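PDB 3VWC: serine protease inhibitor 1 from Coprinopsis cinerea, which probably inhibits serine endopeptidases and folds as a beta trefoil of the I66 inhibitor family. Local coordinates for residues S27-I33 and L71-L76; P63-Q67 and M79-W84; H88-H92 and P132-P136; N95-V99 and E139-F143; E105-P111 and V120-L125. All blocks are in the same frame, centred on the assembly; numbering follows the deposited sequence.

Five contacts tie the single beta-trefoil chain together. Interactions 1 and 2, with centres about 10 Å apart, share the antiparallel pairing of strands 62-67 and 70-73, where A65 N lies 2.9 Å from F72 O. Interactions 3 and 4 adjoin on the opposite side of the chain's centre, with Q89 N 2.8 Å from V96 O; the centres of interactions 1 and 3 are about 30 Å apart. Interaction 5 is the hairpin between them: V120 N lies 2.8 Å from I33 O of interaction 1, and W108 N 2.9 Å from V99 O of interaction 4. The W108 indole meets W84 of interaction 2 and F141 of interaction 4 edge-to-face.

Interaction 1: S27-I33 and L71-L76; sequences SLLPKRI and LFADLL
With CG beside its backbone N (chi1 -63°) and bends at chi2 and chi4, K31 lays its chain squarely across L75, K31 CG 3.6 Å from L75 CD2. The same bends return the ammonium group to its own segment: NZ donates to the carbonyls of S27 and L29 and to S27 OG, the bond from K31 NZ to L29 O being 2.7 Å. S27 OG in turn is hydrogen-bonded to D25. Beside P30, F72 brings CD1 to 3.6 Å from P30 CB. I33 puts CG2 3.8 Å from L71 CD2. The backbones pair antiparallel: K31 and A73 exchange two hydrogen bonds, K31 N to A73 O at 3.0 Å and A73 N to K31 O at 2.8 Å, and I33 N reaches L71 O at 3.1 Å. Where the pairing ends, a water donates to L28 O and accepts from L76 N, bridging the loops. Strand 31-35 thus pairs with one edge of strand 70-73, whose other edge pairs with strand 62-67; V64 of that strand touches both I33 and L71, and V120 hydrogen-bonds the backbones of I33 and L71.

Interaction 2: P63-Q67 and M79-W84; sequences PVAPQ and MEDKKW
M79, W84 and A65 carry this contact between strand 62-67 and the loop that leads into strand 84-88. The M79 chain, bent at its last torsion (chi3 75°), runs perpendicular to Q67 and sets CE 3.4 Å from Q67 OE1 and 3.6 Å from Q67 CB; nearer the backbone, M79 CB meets A65 CB at 4.0 Å. The A65 methyl, CB, also lies 3.5 Å from E80 O. W84 comes edge-on: NE1 donates to V64 O at 3.0 Å, with the oxygen in the indole plane but the donor well above the V64 carbonyl plane. Farther round the same ring, W84 CZ2 is 3.7 Å from P66 CD. K82 lays its extended chain by P63, K82 CD 3.8 Å from P63 CG. Waters bridge V64 O to K82 O, P66 O to E80 O, and P66 O to D81 OD2, while D81 OD1 is held by S103. One direct hydrogen bond, aliphatic contacts and bridging waters therefore join strand and loop: the indole N-H is paired with V64 O, which a water links to K82 O, so polar backbone atoms on both sides have partners.

Interaction 3: H88-H92 and P132-P136; sequences HQPQH and PPRYP
Q89 lies crosswise to Y135, Q89 OE1 3.5 Å from ring atom CE2 of Y135. Its OE1 accepts from Q91 NE2 at 3.1 Å, while its NE2 is bonded to T98 OG1, so both ends of the amide are engaged. Q91, in the 3-10 turn 90-92, carries CG between its backbone N and carbonyl carbon (chi1 72°) and bends at chi2; this brings NE2 to P133 O at 2.8 Å, and Q91 CB lies 3.8 Å from P132 CG. The Q91 carbonyl O accepts R134 NH1 at 2.9 Å, from above the carbonyl plane. H92 closes the turn: NE2 takes the N-H of Y135 N at 2.9 Å, 25° out of the imidazole plane, and H92 CE1 sits over one face of the R134 guanidinium, 3.4 Å above its plane and toward the rim. Three direct hydrogen bonds, each with a backbone atom at one end, thus join two surface loops. As H92 NE2 accepts a backbone N-H, it probably carries no proton, consistent with a neutral ring next to the R134 guanidinium.

Interaction 4: N95-V99 and E139-F143; sequences NVFTV and ELFTF
In the beta-trefoil, strands 96-101 and 141-145 are antiparallel neighbours, and this contact holds rungs that join them. N95 O accepts from F143 N at 3.0 Å; F97 and F141 then form a hydrogen-bonded pair, F97 N to F141 O at 2.9 Å and F141 N to F97 O at 3.0 Å. V96 and T142 make the non-hydrogen-bonded pair between these rungs, where the CA atoms of T142 and V96 turn their hydrogens to N95 O and F141 O. The short strand axes are 115° apart, a strong departure from straight antiparallel alignment.

On the side of F97 and F141, the F97 and F143 side chains are roughly perpendicular. Their ring planes are 69° apart, in an oblique meeting that brings CD1 of F97 and CD1 of F143 to 3.8 Å. V99 places CG2 beside the same F143 ring: chi1 of -177° leaves this methyl next to the backbone N, where V99 CG2 lies 3.9 Å from F143 CE1. On the side of V96 and T142, V96 CG1 packs on L140 CB, and L140 CD2 meets T98 CG2. Beyond the last rung a water takes the V99 N-H and links it to E139 O. At the other end a second water donates to N95 OD1 at 3.1 Å and to F143 O.

Interaction 5: E105-P111 and V120-L125; sequences EHGWVVP and VEVRPL
H106 and P124 run alongside one another at one end of the beta hairpin formed by strands 107-109 and 121-123 of the trefoil. P124 CD sits over the centre of the H106 imidazole, 3.7 Å from its centroid and 4° off the normal, a CH-pi contact. Farther along, V109 stands perpendicular to R123, with V109 CG1 centred over one guanidinium face and 3.8 Å from R123 CZ; V109 CG2 meets L125 CD2 as these two chains pass in antiparallel directions. The flat R123 group is held from its edge by E121, whose OE1 receives both NE and NH2 of R123, each at 2.7 Å, in a side-on salt bridge. P111 packs across E121, P111 CG 3.5 Å from E121 OE2. On the side of the hairpin that carries W108 and V122, W108 CB lies near V120 CG1, and W108 packs on V99 and L71. G107 and R123, and likewise V109 and E121, are joined by paired backbone hydrogen bonds. Beside the imidazole, in its plane, a water lies 2.7 Å from H106 ND1 and donates to V122 O at 2.8 Å.

Interaction 1: S27-I33 and L71-L76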
# COMPACT_ATOMS: atom_id res chain seq x y z
N SER A 27 8.04 -20.58 0.33
CA SER A 27 7.92 -20.61 -1.12
C SER A 27 8.19 -19.23 -1.71
O SER A 27 8.12 -18.22 -1.01
CB SER A 27 6.51 -21.04 -1.52
OG SER A 27 5.58 -20.04 -1.13
N LEU A 28 8.34 -19.19 -3.03
CA LEU A 28 8.42 -17.91 -3.75
C LEU A 28 7.10 -17.48 -4.35
O LEU A 28 7.07 -16.66 -5.28
CB LEU A 28 9.49 -18.00 -4.84
CG LEU A 28 10.90 -18.29 -4.33
CD1 LEU A 28 11.96 -18.24 -5.44
CD2 LEU A 28 11.31 -17.41 -3.17
N LEU A 29 6.01 -18.08 -3.89
CA LEU A 29 4.70 -17.62 -4.29
C LEU A 29 4.50 -16.18 -3.81
O LEU A 29 5.04 -15.78 -2.79
CB LEU A 29 3.59 -18.51 -3.68
CG LEU A 29 3.51 -19.94 -4.21
CD1 LEU A 29 2.23 -20.58 -3.68
CD2 LEU A 29 3.49 -19.94 -5.72
N PRO A 30 3.73 -15.41 -4.59
CA PRO A 30 3.49 -14.01 -4.14
C PRO A 30 2.90 -13.98 -2.74
O PRO A 30 2.04 -14.83 -2.39
CB PRO A 30 2.44 -13.53 -5.15
CG PRO A 30 2.82 -14.24 -6.41
CD PRO A 30 3.15 -15.67 -5.92
N LYS A 31 3.35 -13.04 -1.93
CA LYS A 31 2.95 -12.99 -0.54
C LYS A 31 1.94 -11.89 -0.33
O LYS A 31 2.12 -10.75 -0.83
CB LYS A 31 4.16 -12.77 0.37
CG LYS A 31 5.20 -13.93 0.29
CD LYS A 31 4.66 -15.16 1.02
CE LYS A 31 5.64 -16.35 0.82
NZ LYS A 31 5.39 -17.11 -0.47
N ARG A 32 0.91 -12.14 0.49
CA ARG A 32 -0.13 -11.13 0.69
C ARG A 32 0.40 -9.95 1.48
O ARG A 32 1.08 -10.11 2.51
CB ARG A 32 -1.33 -11.72 1.43
CG ARG A 32 -2.22 -12.62 0.59
CD ARG A 32 -3.35 -13.21 1.48
NE ARG A 32 -4.09 -14.25 0.78
CZ ARG A 32 -5.32 -14.69 1.09
NH1 ARG A 32 -6.06 -14.13 2.07
NH2 ARG A 32 -5.85 -15.62 0.32
N ILE A 33 0.01 -8.76 1.01
CA ILE A 33 0.16 -7.57 1.82
C ILE A 33 -1.09 -7.38 2.64
O ILE A 33 -2.18 -7.49 2.12
CB ILE A 33 0.47 -6.31 0.96
CG1 ILE A 33 1.79 -6.46 0.17
CG2 ILE A 33 0.51 -5.07 1.87
CD1 ILE A 33 2.99 -6.74 1.01
N LEU A 71 -3.37 -7.04 -3.37
CA LEU A 71 -1.97 -6.55 -3.33
C LEU A 71 -0.99 -7.59 -2.80
O LEU A 71 -1.21 -8.15 -1.72
CB LEU A 71 -1.91 -5.28 -2.47
CG LEU A 71 -0.55 -4.62 -2.42
CD1 LEU A 71 -0.14 -4.08 -3.79
CD2 LEU A 71 -0.58 -3.47 -1.39
N PHE A 72 0.05 -7.91 -3.59
CA PHE A 72 1.07 -8.90 -3.15
C PHE A 72 2.47 -8.37 -3.26
O PHE A 72 2.71 -7.49 -4.08
CB PHE A 72 1.04 -10.13 -4.05
CG PHE A 72 -0.25 -10.92 -4.01
CD1 PHE A 72 -0.28 -12.11 -3.27
CD2 PHE A 72 -1.32 -10.62 -4.84
CE1 PHE A 72 -1.45 -12.90 -3.32
CE2 PHE A 72 -2.48 -11.42 -4.95
CZ PHE A 72 -2.53 -12.60 -4.19
N ALA A 73 3.37 -8.93 -2.47
CA ALA A 73 4.80 -8.85 -2.72
C ALA A 73 5.24 -9.92 -3.72
O ALA A 73 4.82 -11.11 -3.64
CB ALA A 73 5.55 -8.93 -1.46
N ASP A 74 6.02 -9.49 -4.72
CA ASP A 74 6.47 -10.39 -5.81
C ASP A 74 7.83 -10.96 -5.41
O ASP A 74 8.83 -10.24 -5.30
CB ASP A 74 6.56 -9.65 -7.16
CG ASP A 74 6.94 -10.56 -8.35
OD1 ASP A 74 7.02 -11.80 -8.17
OD2 ASP A 74 7.25 -9.97 -9.43
N LEU A 75 7.82 -12.24 -5.07
CA LEU A 75 9.02 -12.92 -4.67
C LEU A 75 9.71 -13.55 -5.89
O LEU A 75 10.90 -13.77 -5.84
CB LEU A 75 8.73 -13.97 -3.57
CG LEU A 75 8.79 -13.40 -2.14
CD1 LEU A 75 7.79 -12.27 -1.94
CD2 LEU A 75 8.52 -14.50 -1.10
N LEU A 76 8.94 -13.96 -6.91
CA LEU A 76 9.50 -14.72 -8.06
C LEU A 76 10.10 -13.82 -9.13
O LEU A 76 11.09 -14.20 -9.79
CB LEU A 76 8.44 -15.65 -8.69
CG LEU A 76 8.90 -16.50 -9.88
CD1 LEU A 76 9.97 -17.50 -9.43
CD2 LEU A 76 7.74 -17.21 -10.58
O HOH W 1 6.03 -14.26 -6.50

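Interaction 2: P63-Q67 and M79-W84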
# COMPACT_ATOMS: atom_id res chain seq x y z
N PRO A 63 9.11 -6.09 -4.25
CA PRO A 63 8.28 -4.99 -4.75
C PRO A 63 6.84 -5.48 -4.79
O PRO A 63 6.60 -6.67 -5.01
CB PRO A 63 8.82 -4.77 -6.18
CG PRO A 63 9.36 -6.12 -6.61
CD PRO A 63 9.97 -6.68 -5.31
N VAL A 64 5.87 -4.59 -4.58
CA VAL A 64 4.47 -5.00 -4.60
C VAL A 64 3.76 -4.71 -5.90
O VAL A 64 4.14 -3.78 -6.66
CB VAL A 64 3.70 -4.44 -3.37
CG1 VAL A 64 4.37 -4.75 -2.07
CG2 VAL A 64 3.58 -2.90 -3.39
N ALA A 65 2.75 -5.52 -6.21
CA ALA A 65 2.09 -5.50 -7.47
C ALA A 65 0.69 -6.08 -7.28
O ALA A 65 0.47 -6.88 -6.34
CB ALA A 65 2.91 -6.35 -8.48
N PRO A 66 -0.24 -5.72 -8.14
CA PRO A 66 -1.63 -6.15 -8.07
C PRO A 66 -1.83 -7.45 -8.82
O PRO A 66 -1.16 -7.70 -9.82
CB PRO A 66 -2.39 -5.01 -8.78
CG PRO A 66 -1.38 -4.48 -9.81
CD PRO A 66 -0.01 -4.66 -9.15
N GLN A 67 -2.69 -8.32 -8.30
CA GLN A 67 -3.04 -9.54 -9.01
C GLN A 67 -4.44 -9.96 -8.56
O GLN A 67 -4.72 -10.00 -7.37
CB GLN A 67 -2.00 -10.62 -8.71
CG GLN A 67 -2.29 -11.97 -9.34
CD GLN A 67 -1.23 -12.97 -9.03
OE1 GLN A 67 -0.16 -12.94 -9.64
NE2 GLN A 67 -1.42 -13.74 -7.95
N MET A 79 5.79 -10.76 -11.81
CA MET A 79 4.57 -9.96 -11.71
C MET A 79 4.68 -8.64 -12.46
O MET A 79 5.69 -7.93 -12.39
CB MET A 79 4.19 -9.71 -10.24
CG MET A 79 3.97 -11.02 -9.46
SD MET A 79 3.22 -10.72 -7.84
CE MET A 79 1.56 -10.36 -8.36
N GLU A 80 3.62 -8.33 -13.18
CA GLU A 80 3.57 -7.12 -13.96
C GLU A 80 2.97 -6.00 -13.12
O GLU A 80 2.49 -6.22 -11.99
CB GLU A 80 2.72 -7.33 -15.22
CG GLU A 80 3.43 -8.18 -16.30
CD GLU A 80 4.87 -7.70 -16.64
OE1 GLU A 80 5.03 -6.54 -17.12
OE2 GLU A 80 5.84 -8.48 -16.46
N ASP A 81 3.15 -4.78 -13.61
CA ASP A 81 2.50 -3.62 -13.03
C ASP A 81 3.02 -3.25 -11.64
O ASP A 81 2.23 -2.97 -10.74
CB ASP A 81 0.99 -3.81 -13.03
CG ASP A 81 0.46 -4.27 -14.37
OD1 ASP A 81 0.63 -3.55 -15.38
OD2 ASP A 81 -0.23 -5.30 -14.41
N LYS A 82 4.34 -3.08 -11.53
CA LYS A 82 4.97 -2.74 -10.29
C LYS A 82 5.10 -1.24 -10.01
O LYS A 82 5.64 -0.86 -9.00
CB LYS A 82 6.36 -3.37 -10.19
CG LYS A 82 6.34 -4.88 -10.32
CD LYS A 82 7.68 -5.47 -9.90
CE LYS A 82 7.71 -6.97 -10.16
NZ LYS A 82 9.12 -7.44 -10.30
N LYS A 83 4.63 -0.40 -10.92
CA LYS A 83 4.79 1.05 -10.74
C LYS A 83 3.51 1.66 -10.16
O LYS A 83 2.41 1.32 -10.56
CB LYS A 83 5.07 1.71 -12.11
CG LYS A 83 6.51 1.61 -12.59
CD LYS A 83 6.63 2.31 -13.98
CE LYS A 83 8.07 2.36 -14.49
NZ LYS A 83 8.32 3.46 -15.49
N TRP A 84 3.69 2.52 -9.16
CA TRP A 84 2.58 3.18 -8.42
C TRP A 84 2.72 4.71 -8.43
O TRP A 84 3.85 5.25 -8.35
CB TRP A 84 2.61 2.72 -6.95
CG TRP A 84 2.47 1.21 -6.83
CD1 TRP A 84 3.48 0.31 -6.82
CD2 TRP A 84 1.25 0.46 -6.81
NE1 TRP A 84 2.97 -0.97 -6.75
CE2 TRP A 84 1.60 -0.91 -6.74
CE3 TRP A 84 -0.12 0.82 -6.83
CZ2 TRP A 84 0.65 -1.93 -6.73
CZ3 TRP A 84 -1.09 -0.22 -6.81
CH2 TRP A 84 -0.68 -1.59 -6.71
O HOH W 2 6.03 -1.76 -6.43
O HOH W 3 -1.38 -6.95 -12.78
O HOH W 4 1.16 -8.28 -11.00

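Interaction 3: H88-H92 and P132-P136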
# COMPACT_ATOMS: atom_id res chain seq x y z
N HIS A 88 0.06 12.91 -2.45
CA HIS A 88 -0.32 13.54 -1.20
C HIS A 88 -1.81 13.95 -1.29
O HIS A 88 -2.25 14.53 -2.31
CB HIS A 88 0.45 14.85 -1.02
CG HIS A 88 1.73 14.72 -0.28
ND1 HIS A 88 1.80 14.73 1.10
CD2 HIS A 88 3.01 14.66 -0.72
CE1 HIS A 88 3.06 14.64 1.48
NE2 HIS A 88 3.82 14.61 0.39
N GLN A 89 -2.53 13.73 -0.20
CA GLN A 89 -3.89 14.27 -0.03
C GLN A 89 -3.92 15.11 1.24
O GLN A 89 -4.43 14.68 2.27
CB GLN A 89 -4.95 13.16 0.03
CG GLN A 89 -4.84 12.16 -1.14
CD GLN A 89 -5.17 12.79 -2.49
OE1 GLN A 89 -5.76 13.89 -2.57
NE2 GLN A 89 -4.75 12.11 -3.59
N PRO A 90 -3.43 16.38 1.13
CA PRO A 90 -3.22 17.20 2.35
C PRO A 90 -4.50 17.59 3.10
O PRO A 90 -4.45 17.88 4.28
CB PRO A 90 -2.63 18.50 1.80
CG PRO A 90 -2.14 18.21 0.46
CD PRO A 90 -2.86 17.00 -0.09
N GLN A 91 -5.62 17.52 2.38
CA GLN A 91 -6.96 17.73 2.95
C GLN A 91 -7.32 16.64 3.94
O GLN A 91 -8.31 16.79 4.69
CB GLN A 91 -8.02 17.89 1.83
CG GLN A 91 -8.34 16.57 1.09
CD GLN A 91 -7.43 16.25 -0.11
OE1 GLN A 91 -6.28 16.67 -0.20
NE2 GLN A 91 -7.94 15.41 -1.02
N HIS A 92 -6.53 15.55 3.94
CA HIS A 92 -6.75 14.43 4.85
C HIS A 92 -5.66 14.29 5.91
O HIS A 92 -5.65 13.33 6.70
CB HIS A 92 -6.93 13.09 4.10
CG HIS A 92 -8.15 13.04 3.25
ND1 HIS A 92 -9.42 12.98 3.78
CD2 HIS A 92 -8.30 12.96 1.91
CE1 HIS A 92 -10.30 12.91 2.79
NE2 HIS A 92 -9.64 12.92 1.64
N PRO A 132 -11.24 20.08 -2.84
CA PRO A 132 -10.68 18.89 -3.50
C PRO A 132 -11.52 17.64 -3.20
O PRO A 132 -12.36 17.67 -2.30
CB PRO A 132 -9.31 18.76 -2.83
CG PRO A 132 -9.53 19.24 -1.44
CD PRO A 132 -10.52 20.43 -1.60
N PRO A 133 -11.33 16.57 -3.97
CA PRO A 133 -12.04 15.33 -3.67
C PRO A 133 -11.78 14.84 -2.27
O PRO A 133 -10.68 15.08 -1.70
CB PRO A 133 -11.49 14.33 -4.69
CG PRO A 133 -10.90 15.19 -5.78
CD PRO A 133 -10.36 16.41 -5.07
N ARG A 134 -12.80 14.31 -1.63
CA ARG A 134 -12.58 13.72 -0.33
C ARG A 134 -12.69 12.20 -0.42
O ARG A 134 -13.68 11.65 -0.89
CB ARG A 134 -13.55 14.29 0.70
CG ARG A 134 -13.06 15.70 1.13
CD ARG A 134 -13.53 16.15 2.52
NE ARG A 134 -12.93 15.43 3.66
CZ ARG A 134 -11.79 15.76 4.28
NH1 ARG A 134 -11.04 16.76 3.83
NH2 ARG A 134 -11.38 15.03 5.33
N TYR A 135 -11.60 11.53 -0.07
CA TYR A 135 -11.54 10.09 -0.21
C TYR A 135 -12.04 9.44 1.07
O TYR A 135 -11.79 9.92 2.17
CB TYR A 135 -10.08 9.71 -0.42
CG TYR A 135 -9.55 10.14 -1.75
CD1 TYR A 135 -9.56 9.24 -2.83
CD2 TYR A 135 -9.05 11.44 -1.97
CE1 TYR A 135 -9.03 9.62 -4.07
CE2 TYR A 135 -8.57 11.83 -3.21
CZ TYR A 135 -8.62 10.94 -4.26
OH TYR A 135 -8.12 11.29 -5.50
N PRO A 136 -12.69 8.29 0.92
CA PRO A 136 -12.96 7.47 2.11
C PRO A 136 -11.67 6.96 2.75
O PRO A 136 -10.65 6.74 2.06
CB PRO A 136 -13.78 6.29 1.55
CG PRO A 136 -13.25 6.17 0.11
CD PRO A 136 -13.02 7.60 -0.34
O HOH W 5 -7.56 14.28 -5.54

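Interaction 4: N95-V99 and E139-F143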
# COMPACT_ATOMS: atom_id res chain seq x y z
N ASN A 95 0.79 13.74 6.09
CA ASN A 95 1.57 12.60 5.60
C ASN A 95 0.63 11.51 5.02
O ASN A 95 0.94 10.31 5.03
CB ASN A 95 2.36 12.02 6.78
CG ASN A 95 3.44 12.97 7.25
OD1 ASN A 95 4.12 13.60 6.45
ND2 ASN A 95 3.53 13.14 8.56
N VAL A 96 -0.53 11.94 4.54
CA VAL A 96 -1.56 11.04 4.00
C VAL A 96 -1.56 10.99 2.45
O VAL A 96 -1.48 12.04 1.79
CB VAL A 96 -2.95 11.45 4.51
CG1 VAL A 96 -4.04 10.57 3.91
CG2 VAL A 96 -3.01 11.33 6.06
N PHE A 97 -1.66 9.78 1.89
CA PHE A 97 -1.50 9.55 0.45
C PHE A 97 -2.58 8.62 -0.06
O PHE A 97 -3.02 7.72 0.67
CB PHE A 97 -0.14 8.86 0.20
CG PHE A 97 1.04 9.73 0.56
CD1 PHE A 97 1.51 9.79 1.88
CD2 PHE A 97 1.64 10.53 -0.42
CE1 PHE A 97 2.55 10.67 2.22
CE2 PHE A 97 2.81 11.26 -0.09
CZ PHE A 97 3.23 11.35 1.21
N THR A 98 -2.85 8.70 -1.36
CA THR A 98 -3.41 7.56 -2.12
C THR A 98 -2.28 6.88 -2.90
O THR A 98 -1.23 7.48 -3.18
CB THR A 98 -4.48 8.02 -3.14
OG1 THR A 98 -3.93 9.10 -3.92
CG2 THR A 98 -5.69 8.58 -2.35
N VAL A 99 -2.50 5.60 -3.22
CA VAL A 99 -1.50 4.79 -3.95
C VAL A 99 -2.24 4.14 -5.10
O VAL A 99 -3.09 3.25 -4.86
CB VAL A 99 -0.86 3.71 -3.03
CG1 VAL A 99 0.20 2.96 -3.82
CG2 VAL A 99 -0.28 4.35 -1.81
N GLU A 139 -9.15 4.26 1.42
CA GLU A 139 -8.24 4.49 0.28
C GLU A 139 -7.08 5.39 0.67
O GLU A 139 -6.27 5.73 -0.18
CB GLU A 139 -9.02 5.15 -0.88
CG GLU A 139 -10.21 4.27 -1.30
CD GLU A 139 -11.04 4.87 -2.41
OE1 GLU A 139 -10.97 6.14 -2.53
OE2 GLU A 139 -11.81 4.15 -3.05
N LEU A 140 -6.96 5.68 1.97
CA LEU A 140 -5.93 6.61 2.48
C LEU A 140 -4.92 5.90 3.40
O LEU A 140 -5.31 5.05 4.23
CB LEU A 140 -6.62 7.76 3.24
CG LEU A 140 -7.55 8.59 2.32
CD1 LEU A 140 -8.23 9.57 3.27
CD2 LEU A 140 -6.76 9.36 1.23
N PHE A 141 -3.65 6.21 3.20
CA PHE A 141 -2.56 5.61 3.96
C PHE A 141 -1.66 6.72 4.50
O PHE A 141 -1.32 7.63 3.77
CB PHE A 141 -1.80 4.70 3.00
CG PHE A 141 -2.64 3.59 2.52
CD1 PHE A 141 -3.53 3.79 1.46
CD2 PHE A 141 -2.79 2.43 3.26
CE1 PHE A 141 -4.44 2.80 1.06
CE2 PHE A 141 -3.66 1.44 2.85
CZ PHE A 141 -4.52 1.63 1.80
N THR A 142 -1.18 6.54 5.72
CA THR A 142 -0.18 7.44 6.28
C THR A 142 1.22 6.89 6.09
O THR A 142 1.48 5.73 6.51
CB THR A 142 -0.43 7.71 7.76
OG1 THR A 142 -1.76 8.20 7.93
CG2 THR A 142 0.53 8.78 8.33
N PHE A 143 2.06 7.58 5.33
CA PHE A 143 3.46 7.15 5.10
C PHE A 143 4.32 8.05 5.98
O PHE A 143 4.37 9.27 5.76
CB PHE A 143 3.88 7.38 3.65
CG PHE A 143 3.46 6.30 2.70
CD1 PHE A 143 2.11 6.07 2.39
CD2 PHE A 143 4.42 5.54 2.06
CE1 PHE A 143 1.73 5.11 1.44
CE2 PHE A 143 4.06 4.57 1.13
CZ PHE A 143 2.71 4.33 0.83
O HOH W 6 5.38 11.55 4.57
O HOH W 7 -5.02 4.37 -2.28

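Interaction 5: E105-P111 and V120-L125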
# COMPACT_ATOMS: atom_id res chain seq x y z
N GLU A 105 -4.51 1.59 -13.15
CA GLU A 105 -5.32 2.67 -12.63
C GLU A 105 -6.20 2.29 -11.43
O GLU A 105 -7.11 3.02 -11.06
CB GLU A 105 -6.13 3.38 -13.74
CG GLU A 105 -5.22 3.84 -14.87
CD GLU A 105 -5.97 4.59 -15.94
OE1 GLU A 105 -7.22 4.56 -15.95
OE2 GLU A 105 -5.28 5.21 -16.78
N HIS A 106 -5.85 1.16 -10.79
CA HIS A 106 -6.57 0.70 -9.60
C HIS A 106 -5.65 0.94 -8.42
O HIS A 106 -4.43 0.82 -8.52
CB HIS A 106 -6.86 -0.78 -9.74
CG HIS A 106 -7.85 -1.10 -10.80
ND1 HIS A 106 -8.31 -2.38 -11.04
CD2 HIS A 106 -8.49 -0.29 -11.68
CE1 HIS A 106 -9.19 -2.35 -12.03
NE2 HIS A 106 -9.33 -1.09 -12.43
N GLY A 107 -6.23 1.32 -7.27
CA GLY A 107 -5.43 1.78 -6.15
C GLY A 107 -5.61 0.90 -4.90
O GLY A 107 -6.53 0.08 -4.84
N TRP A 108 -4.78 1.15 -3.88
CA TRP A 108 -4.84 0.36 -2.65
C TRP A 108 -6.15 0.68 -1.94
O TRP A 108 -6.47 1.88 -1.72
CB TRP A 108 -3.68 0.68 -1.75
CG TRP A 108 -2.29 0.28 -2.20
CD1 TRP A 108 -1.91 -0.17 -3.44
CD2 TRP A 108 -1.14 0.35 -1.40
NE1 TRP A 108 -0.56 -0.42 -3.44
CE2 TRP A 108 -0.05 -0.07 -2.21
CE3 TRP A 108 -0.90 0.77 -0.07
CZ2 TRP A 108 1.26 -0.09 -1.72
CZ3 TRP A 108 0.43 0.72 0.43
CH2 TRP A 108 1.49 0.28 -0.40
N VAL A 109 -6.79 -0.36 -1.42
CA VAL A 109 -8.02 -0.20 -0.64
C VAL A 109 -8.03 -1.19 0.55
O VAL A 109 -7.79 -2.41 0.40
CB VAL A 109 -9.30 -0.48 -1.49
CG1 VAL A 109 -10.56 -0.38 -0.65
CG2 VAL A 109 -9.37 0.52 -2.65
N VAL A 110 -8.21 -0.66 1.76
CA VAL A 110 -8.44 -1.53 2.94
C VAL A 110 -9.94 -1.38 3.26
O VAL A 110 -10.40 -0.28 3.59
CB VAL A 110 -7.60 -1.03 4.14
CG1 VAL A 110 -8.02 -1.78 5.47
CG2 VAL A 110 -6.16 -1.30 3.86
N PRO A 111 -10.73 -2.47 3.11
CA PRO A 111 -12.17 -2.32 3.41
C PRO A 111 -12.42 -1.84 4.84
O PRO A 111 -11.66 -2.17 5.78
CB PRO A 111 -12.73 -3.73 3.23
CG PRO A 111 -11.73 -4.47 2.37
CD PRO A 111 -10.38 -3.85 2.68
N VAL A 120 -4.77 -6.45 1.67
CA VAL A 120 -5.07 -5.18 1.01
C VAL A 120 -5.56 -5.44 -0.41
O VAL A 120 -5.09 -6.35 -1.10
CB VAL A 120 -3.80 -4.32 1.03
CG1 VAL A 120 -4.02 -3.00 0.26
CG2 VAL A 120 -3.39 -4.00 2.46
N GLU A 121 -6.58 -4.68 -0.81
CA GLU A 121 -7.21 -4.83 -2.11
C GLU A 121 -6.63 -3.80 -3.08
O GLU A 121 -6.06 -2.82 -2.65
CB GLU A 121 -8.74 -4.70 -2.00
CG GLU A 121 -9.23 -5.80 -1.05
CD GLU A 121 -10.74 -5.90 -0.91
OE1 GLU A 121 -11.46 -5.04 -1.45
OE2 GLU A 121 -11.17 -6.84 -0.21
N VAL A 122 -6.80 -4.04 -4.38
CA VAL A 122 -6.47 -3.07 -5.41
C VAL A 122 -7.62 -2.91 -6.36
O VAL A 122 -8.00 -3.84 -7.05
CB VAL A 122 -5.20 -3.48 -6.17
CG1 VAL A 122 -4.79 -2.39 -7.16
CG2 VAL A 122 -4.04 -3.80 -5.21
N ARG A 123 -8.23 -1.72 -6.35
CA ARG A 123 -9.54 -1.49 -7.01
C ARG A 123 -9.57 -0.08 -7.58
O ARG A 123 -8.91 0.80 -7.05
CB ARG A 123 -10.68 -1.48 -5.96
CG ARG A 123 -10.88 -2.71 -5.11
CD ARG A 123 -12.25 -2.55 -4.45
NE ARG A 123 -12.32 -3.04 -3.08
CZ ARG A 123 -13.23 -2.63 -2.18
NH1 ARG A 123 -14.14 -1.72 -2.52
NH2 ARG A 123 -13.26 -3.14 -0.96
N PRO A 124 -10.49 0.20 -8.52
CA PRO A 124 -10.65 1.62 -8.88
C PRO A 124 -10.98 2.45 -7.64
O PRO A 124 -11.88 2.08 -6.89
CB PRO A 124 -11.87 1.62 -9.82
CG PRO A 124 -12.06 0.22 -10.25
CD PRO A 124 -11.41 -0.70 -9.25
N LEU A 125 -10.34 3.61 -7.48
CA LEU A 125 -10.66 4.45 -6.32
C LEU A 125 -11.90 5.26 -6.56
O LEU A 125 -12.15 5.75 -7.70
CB LEU A 125 -9.52 5.38 -5.97
CG LEU A 125 -8.19 4.71 -5.57
CD1 LEU A 125 -7.30 5.76 -4.93
CD2 LEU A 125 -8.48 3.54 -4.56
O HOH W 8 -8.02 4.32 -9.02
O HOH W 9 -7.11 -4.35 -9.61